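Local coordinates for protein Rna-directed RNA polymerase (Infectious pancreatic necrosis virus, PDB 3ZED) that probably copies the viral double-stranded RNA genome as an RNA-dependent RNA polymerase, found both free and covalently attached to the genomic RNA, at residues Q50-N55 with G166-L171. Residues are numbered along the deposited sequence; the frame is centred on the assembly and turned at random.
Sequences QFLKDN and GQLNRL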
ATOM      1  N   GLN B  50      23.796 -16.929  12.205  1.00 67.95           N
ATOM      2  CA  GLN B  50      24.293 -16.887  13.584  1.00 68.29           C
ATOM      3  C   GLN B  50      23.632 -15.749  14.379  1.00 70.10           C
ATOM      4  O   GLN B  50      23.174 -15.993  15.502  1.00 69.97           O
ATOM      5  CB  GLN B  50      25.818 -16.737  13.586  1.00 71.09           C
ATOM      6  CG  GLN B  50      26.492 -16.958  14.933  1.00 90.26           C
ATOM      7  CD  GLN B  50      27.938 -16.527  14.862  1.00108.31           C
ATOM      8  OE1 GLN B  50      28.249 -15.345  14.627  1.00 96.15           O
ATOM      9  NE2 GLN B  50      28.858 -17.488  15.012  1.00 99.74           N
ATOM     10  N   PHE B  51      23.585 -14.522  13.798  1.00 63.06           N
ATOM     11  CA  PHE B  51      22.957 -13.332  14.385  1.00 59.82           C
ATOM     12  C   PHE B  51      21.463 -13.577  14.675  1.00 61.53           C
ATOM     13  O   PHE B  51      20.979 -13.205  15.745  1.00 59.35           O
ATOM     14  CB  PHE B  51      23.133 -12.121  13.435  1.00 59.89           C
ATOM     15  CG  PHE B  51      22.320 -10.884  13.756  1.00 59.17           C
ATOM     16  CD1 PHE B  51      22.817  -9.906  14.619  1.00 62.24           C
ATOM     17  CD2 PHE B  51      21.073 -10.675  13.169  1.00 58.96           C
ATOM     18  CE1 PHE B  51      22.081  -8.742  14.886  1.00 60.79           C
ATOM     19  CE2 PHE B  51      20.338  -9.512  13.436  1.00 59.97           C
ATOM     20  CZ  PHE B  51      20.846  -8.553  14.296  1.00 57.78           C
ATOM     21  N   LEU B  52      20.729 -14.177  13.709  1.00 59.22           N
ATOM     22  CA  LEU B  52      19.297 -14.461  13.874  1.00 57.95           C
ATOM     23  C   LEU B  52      19.084 -15.551  14.930  1.00 64.40           C
ATOM     24  O   LEU B  52      18.150 -15.458  15.731  1.00 63.80           O
ATOM     25  CB  LEU B  52      18.646 -14.847  12.538  1.00 56.43           C
ATOM     26  CG  LEU B  52      18.606 -13.745  11.469  1.00 57.59           C
ATOM     27  CD1 LEU B  52      18.207 -14.309  10.137  1.00 57.23           C
ATOM     28  CD2 LEU B  52      17.678 -12.608  11.852  1.00 51.67           C
ATOM     29  N   LYS B  53      19.986 -16.540  14.961  1.00 64.36           N
ATOM     30  CA  LYS B  53      19.956 -17.618  15.954  1.00 67.18           C
ATOM     31  C   LYS B  53      20.186 -17.031  17.366  1.00 72.36           C
ATOM     32  O   LYS B  53      19.374 -17.280  18.265  1.00 71.29           O
ATOM     33  CB  LYS B  53      20.985 -18.704  15.615  1.00 72.08           C
ATOM     34  N   ASP B  54      21.227 -16.168  17.520  1.00 69.67           N
ATOM     35  CA  ASP B  54      21.559 -15.488  18.781  1.00 70.08           C
ATOM     36  C   ASP B  54      20.402 -14.612  19.276  1.00 71.85           C
ATOM     37  O   ASP B  54      20.306 -14.336  20.472  1.00 71.74           O
ATOM     38  CB  ASP B  54      22.818 -14.606  18.615  1.00 72.98           C
ATOM     39  CG  ASP B  54      24.147 -15.321  18.405  1.00 94.31           C
ATOM     40  OD1 ASP B  54      24.184 -16.572  18.519  1.00 98.72           O
ATOM     41  OD2 ASP B  54      25.155 -14.629  18.137  1.00102.81           O
ATOM     42  N   ASN B  55      19.544 -14.156  18.354  1.00 66.28           N
ATOM     43  CA  ASN B  55      18.414 -13.294  18.681  1.00 63.72           C
ATOM     44  C   ASN B  55      17.077 -14.050  18.662  1.00 65.03           C
ATOM     45  O   ASN B  55      16.016 -13.431  18.786  1.00 62.51           O
ATOM     46  CB  ASN B  55      18.394 -12.086  17.754  1.00 63.17           C
ATOM     47  CG  ASN B  55      19.487 -11.112  18.108  1.00 71.00           C
ATOM     48  OD1 ASN B  55      19.377 -10.342  19.067  1.00 57.88           O
ATOM     49  ND2 ASN B  55      20.590 -11.175  17.387  1.00 59.06           N
ATOM     50  N   GLY B 166      21.100  -3.776   8.541  1.00 45.27           N
ATOM     51  CA  GLY B 166      19.903  -2.944   8.614  1.00 43.10           C
ATOM     52  C   GLY B 166      18.643  -3.775   8.420  1.00 47.10           C
ATOM     53  O   GLY B 166      17.748  -3.729   9.275  1.00 46.28           O
ATOM     54  N   GLN B 167      18.616  -4.629   7.338  1.00 42.60           N
ATOM     55  CA  GLN B 167      17.505  -5.531   6.998  1.00 41.31           C
ATOM     56  C   GLN B 167      17.253  -6.567   8.093  1.00 45.05           C
ATOM     57  O   GLN B 167      16.103  -6.806   8.453  1.00 42.64           O
ATOM     58  CB  GLN B 167      17.766  -6.263   5.659  1.00 43.19           C
ATOM     59  CG  GLN B 167      17.686  -5.379   4.422  1.00 43.65           C
ATOM     60  CD  GLN B 167      17.634  -6.218   3.177  1.00 51.52           C
ATOM     61  OE1 GLN B 167      18.660  -6.601   2.623  1.00 46.59           O
ATOM     62  NE2 GLN B 167      16.437  -6.559   2.731  1.00 41.30           N
ATOM     63  N   LEU B 168      18.331  -7.180   8.618  1.00 45.07           N
ATOM     64  CA  LEU B 168      18.265  -8.219   9.651  1.00 46.07           C
ATOM     65  C   LEU B 168      17.756  -7.650  10.989  1.00 50.33           C
ATOM     66  O   LEU B 168      16.891  -8.268  11.616  1.00 50.45           O
ATOM     67  CB  LEU B 168      19.630  -8.905   9.811  1.00 47.79           C
ATOM     68  CG  LEU B 168      20.073  -9.766   8.607  1.00 53.09           C
ATOM     69  CD1 LEU B 168      21.550 -10.106   8.678  1.00 54.53           C
ATOM     70  CD2 LEU B 168      19.247 -11.029   8.485  1.00 53.16           C
ATOM     71  N   ASN B 169      18.250  -6.465  11.390  1.00 45.59           N
ATOM     72  CA  ASN B 169      17.809  -5.773  12.601  1.00 45.12           C
ATOM     73  C   ASN B 169      16.344  -5.347  12.480  1.00 47.01           C
ATOM     74  O   ASN B 169      15.613  -5.389  13.470  1.00 46.00           O
ATOM     75  CB  ASN B 169      18.683  -4.559  12.893  1.00 42.17           C
ATOM     76  CG  ASN B 169      19.955  -4.937  13.585  1.00 59.66           C
ATOM     77  OD1 ASN B 169      19.958  -5.331  14.750  1.00 50.57           O
ATOM     78  ND2 ASN B 169      21.060  -4.851  12.870  1.00 57.46           N
ATOM     79  N   ARG B 170      15.914  -4.970  11.258  1.00 42.02           N
ATOM     80  CA  ARG B 170      14.523  -4.621  10.961  1.00 40.02           C
ATOM     81  C   ARG B 170      13.612  -5.826  11.210  1.00 44.51           C
ATOM     82  O   ARG B 170      12.542  -5.667  11.808  1.00 43.26           O
ATOM     83  CB  ARG B 170      14.378  -4.124   9.516  1.00 38.31           C
ATOM     84  CG  ARG B 170      12.959  -3.784   9.101  1.00 41.03           C
ATOM     85  CD  ARG B 170      12.418  -2.574   9.829  1.00 42.10           C
ATOM     86  NE  ARG B 170      11.097  -2.196   9.324  1.00 47.05           N
ATOM     87  CZ  ARG B 170      10.407  -1.149   9.759  1.00 58.73           C
ATOM     88  NH1 ARG B 170      10.897  -0.374  10.719  1.00 49.46           N
ATOM     89  NH2 ARG B 170       9.212  -0.879   9.254  1.00 41.08           N
ATOM     90  N   LEU B 171      14.050  -7.033  10.793  1.00 43.23           N
ATOM     91  CA  LEU B 171      13.290  -8.266  11.012  1.00 43.40           C
ATOM     92  C   LEU B 171      13.049  -8.507  12.516  1.00 46.41           C
ATOM     93  O   LEU B 171      11.927  -8.861  12.901  1.00 45.80           O
ATOM     94  CB  LEU B 171      13.989  -9.476  10.373  1.00 44.89           C
ATOM     95  CG  LEU B 171      13.969  -9.584   8.839  1.00 49.37           C
ATOM     96  CD1 LEU B 171      14.724 -10.833   8.398  1.00 51.32           C
ATOM     97  CD2 LEU B 171      12.535  -9.630   8.283  1.00 49.82           C
TER
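F51 reaches from helix 45-54 to helix 164-179 with CG anti to the backbone N (chi1 169°), a torsion that carries the far end of its ring up to L168 and N169. F51 CE2 lies 3.7 Å from L168 CB, the two side chains running alongside one another and pointing opposite ways. N169 OD1 comes in at the rim of the ring, close to its plane, 3.4 Å from F51 CZ; the amide and ring planes are 76° apart, so the carboxamide stands steeply against the ring rather than stacking on it. The other amide atom, N169 ND2, is held within its own helix by the S165 carbonyl. One face of the ring is covered by N55, whose ND2 lies 3.7 Å above the plane, over the centre, while donating a short, nearly straight bond of 2.6 Å to F51 O. Beside this, L52 CD1 meets L168 CD2 at 3.8 Å, the leucine side chains roughly perpendicular; L464 of strand 462-465 also touches L52. The axes, 10.9 Å apart and inclined by 21°, run nearly parallel, a spacing bridged mainly by side chains. This is largely apolar helix-helix packing with an amide at the ring's edge, setting helix 45-54 against helix 164-179 within the birnavirus polymerase palm-family region, away from the potassium sites.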